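Long-range contact in alanine racemase 1 (Caldanaerobacter subterraneus subsp. tengcongensis MB4, PDB 4Y2W), which belongs to the alanine racemase family and joins an N-terminal TIM-barrel domain to a C-terminal domain built largely of beta strands: residues A17-F22 / E56-D61. The protein carries 1 engineered substitution. Residues are numbered along the deposited sequence; the frame is centred on the assembly and turned at random.
Sequences AITHNF and EKEGVD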
loop_
_atom_site.group_PDB
_atom_site.type_symbol
_atom_site.label_atom_id
_atom_site.label_comp_id
_atom_site.label_asym_id
_atom_site.label_seq_id
_atom_site.Cartn_x
_atom_site.Cartn_y
_atom_site.Cartn_z
ATOM N N ALA A 17 18.133 15.716 -0.566
ATOM C CA ALA A 17 18.751 14.585 -1.258
ATOM C C ALA A 17 18.099 14.322 -2.616
ATOM O O ALA A 17 18.761 13.874 -3.553
ATOM C CB ALA A 17 18.684 13.337 -0.390
ATOM N N ILE A 18 16.800 14.584 -2.715
ATOM C CA ILE A 18 16.074 14.444 -3.980
ATOM C C ILE A 18 16.492 15.549 -4.955
ATOM O O ILE A 18 16.728 15.287 -6.134
ATOM C CB ILE A 18 14.545 14.480 -3.761
ATOM C CG1 ILE A 18 14.101 13.283 -2.915
ATOM C CG2 ILE A 18 13.801 14.477 -5.093
ATOM C CD1 ILE A 18 12.727 13.445 -2.294
ATOM N N THR A 19 16.586 16.781 -4.456
ATOM C CA THR A 19 17.041 17.907 -5.273
ATOM C C THR A 19 18.484 17.695 -5.727
ATOM O O THR A 19 18.841 18.054 -6.848
ATOM C CB THR A 19 16.938 19.259 -4.528
ATOM O OG1 THR A 19 17.669 19.196 -3.300
ATOM C CG2 THR A 19 15.488 19.612 -4.239
ATOM N N HIS A 20 19.305 17.111 -4.856
ATOM C CA HIS A 20 20.679 16.766 -5.213
ATOM C C HIS A 20 20.729 15.751 -6.351
ATOM O O HIS A 20 21.444 15.953 -7.328
ATOM C CB HIS A 20 21.436 16.205 -4.012
ATOM C CG HIS A 20 22.764 15.613 -4.368
ATOM N ND1 HIS A 20 23.946 16.308 -4.244
ATOM C CD2 HIS A 20 23.092 14.398 -4.866
ATOM C CE1 HIS A 20 24.947 15.542 -4.636
ATOM N NE2 HIS A 20 24.455 14.378 -5.020
ATOM N N ASN A 21 19.985 14.655 -6.207
ATOM C CA ASN A 21 19.919 13.622 -7.246
ATOM C C ASN A 21 19.379 14.179 -8.558
ATOM O O ASN A 21 19.791 13.753 -9.635
ATOM C CB ASN A 21 19.043 12.446 -6.799
ATOM C CG ASN A 21 19.643 11.668 -5.643
ATOM O OD1 ASN A 21 20.824 11.805 -5.329
ATOM N ND2 ASN A 21 18.824 10.841 -5.004
ATOM N N PHE A 22 18.452 15.128 -8.455
ATOM C CA PHE A 22 17.952 15.861 -9.616
ATOM C C PHE A 22 19.087 16.628 -10.297
ATOM O O PHE A 22 19.246 16.550 -11.517
ATOM C CB PHE A 22 16.821 16.810 -9.195
ATOM C CG PHE A 22 16.443 17.820 -10.240
ATOM C CD1 PHE A 22 15.679 17.453 -11.338
ATOM C CD2 PHE A 22 16.841 19.146 -10.115
ATOM C CE1 PHE A 22 15.322 18.386 -12.298
ATOM C CE2 PHE A 22 16.491 20.082 -11.072
ATOM C CZ PHE A 22 15.729 19.703 -12.165
ATOM N N GLU A 56 9.855 21.852 -8.050
ATOM C CA GLU A 56 9.418 23.079 -8.719
ATOM C C GLU A 56 10.311 24.270 -8.349
ATOM O O GLU A 56 10.620 25.095 -9.210
ATOM C CB GLU A 56 7.955 23.389 -8.388
ATOM C CG GLU A 56 7.398 24.611 -9.104
ATOM C CD GLU A 56 5.916 24.822 -8.845
ATOM O OE1 GLU A 56 5.504 24.766 -7.668
ATOM O OE2 GLU A 56 5.165 25.054 -9.815
ATOM N N LYS A 57 10.718 24.362 -7.080
ATOM C CA LYS A 57 11.682 25.383 -6.646
ATOM C C LYS A 57 13.021 25.194 -7.361
ATOM O O LYS A 57 13.682 26.166 -7.730
ATOM C CB LYS A 57 11.927 25.322 -5.132
ATOM C CG LYS A 57 10.750 25.700 -4.239
ATOM C CD LYS A 57 11.110 25.473 -2.771
ATOM C CE LYS A 57 9.901 25.477 -1.843
ATOM N NZ LYS A 57 9.530 26.834 -1.350
ATOM N N GLU A 58 13.409 23.934 -7.554
ATOM C CA GLU A 58 14.696 23.593 -8.161
ATOM C C GLU A 58 14.741 23.867 -9.671
ATOM O O GLU A 58 15.812 23.837 -10.271
ATOM C CB GLU A 58 15.035 22.122 -7.882
ATOM C CG GLU A 58 16.525 21.824 -7.816
ATOM C CD GLU A 58 17.217 22.486 -6.634
ATOM O OE1 GLU A 58 18.414 22.827 -6.765
ATOM O OE2 GLU A 58 16.574 22.664 -5.576
ATOM N N GLY A 59 13.580 24.111 -10.278
ATOM C CA GLY A 59 13.501 24.556 -11.669
ATOM C C GLY A 59 13.289 23.440 -12.676
ATOM O O GLY A 59 13.786 23.514 -13.798
ATOM N N VAL A 60 12.542 22.412 -12.285
ATOM C CA VAL A 60 12.248 21.287 -13.174
ATOM C C VAL A 60 11.348 21.733 -14.331
ATOM O O VAL A 60 10.517 22.627 -14.168
ATOM C CB VAL A 60 11.599 20.119 -12.393
ATOM C CG1 VAL A 60 10.165 20.448 -11.984
ATOM C CG2 VAL A 60 11.657 18.832 -13.202
ATOM N N ASP A 61 11.520 21.110 -15.495
ATOM C CA ASP A 61 10.824 21.533 -16.720
ATOM C C ASP A 61 9.429 20.925 -16.877
ATOM O O ASP A 61 8.535 21.560 -17.436
ATOM C CB ASP A 61 11.671 21.200 -17.954
ATOM C CG ASP A 61 13.012 21.904 -17.947
ATOM O OD1 ASP A 61 13.028 23.140 -17.785
ATOM O OD2 ASP A 61 14.048 21.226 -18.101
#
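The turn that closes a beta-alpha-beta crossover of the TIM barrel brings Glu58 and Val60 against Phe22 and Thr19 of helix 15-28, the helix that precedes the first barrel strand. Phe22 reaches across with its CG anti to the backbone N (chi1 167°), and its ring lies obliquely to both partners. The methylene chain of Glu58 runs past it in the opposite direction, with Glu58 CG 3.5 Å from Phe22 CD2 and 3.7 Å from Phe22 CE2. Farther round the ring, on the same side of its plane, a methyl group takes over: Val60 CG2 meets Phe22 CE1 at 3.8 Å, while Val60 CA stands 4.0 Å from Phe22 CZ.

Between these two neighbours the chain leaves helix 48-58 through a Schellman motif. Gly59 adopts a positive phi of 95° and thereby redirects the backbone toward strand 62-65, the second of the eight parallel barrel strands. Leu55 from the body of helix 48-58 and Ile35 of strand 34-38 also touch Phe22, so the aromatic group sits where two outer helices meet the barrel wall.

The example also illustrates how a glutamate can serve an apolar and a polar neighbour at once. A bend at chi2 (66°) lifts the carboxylate away from the aromatic ring and across Thr19, where Glu58 OE2 comes within 3.5 Å of Thr19 CG2 in van der Waals contact. Its other oxygen, OE1, forms a salt bridge with Arg23, one residue beyond Phe22, and the threonine hydroxyl turns back to its own helix, bonding to Asp16 O.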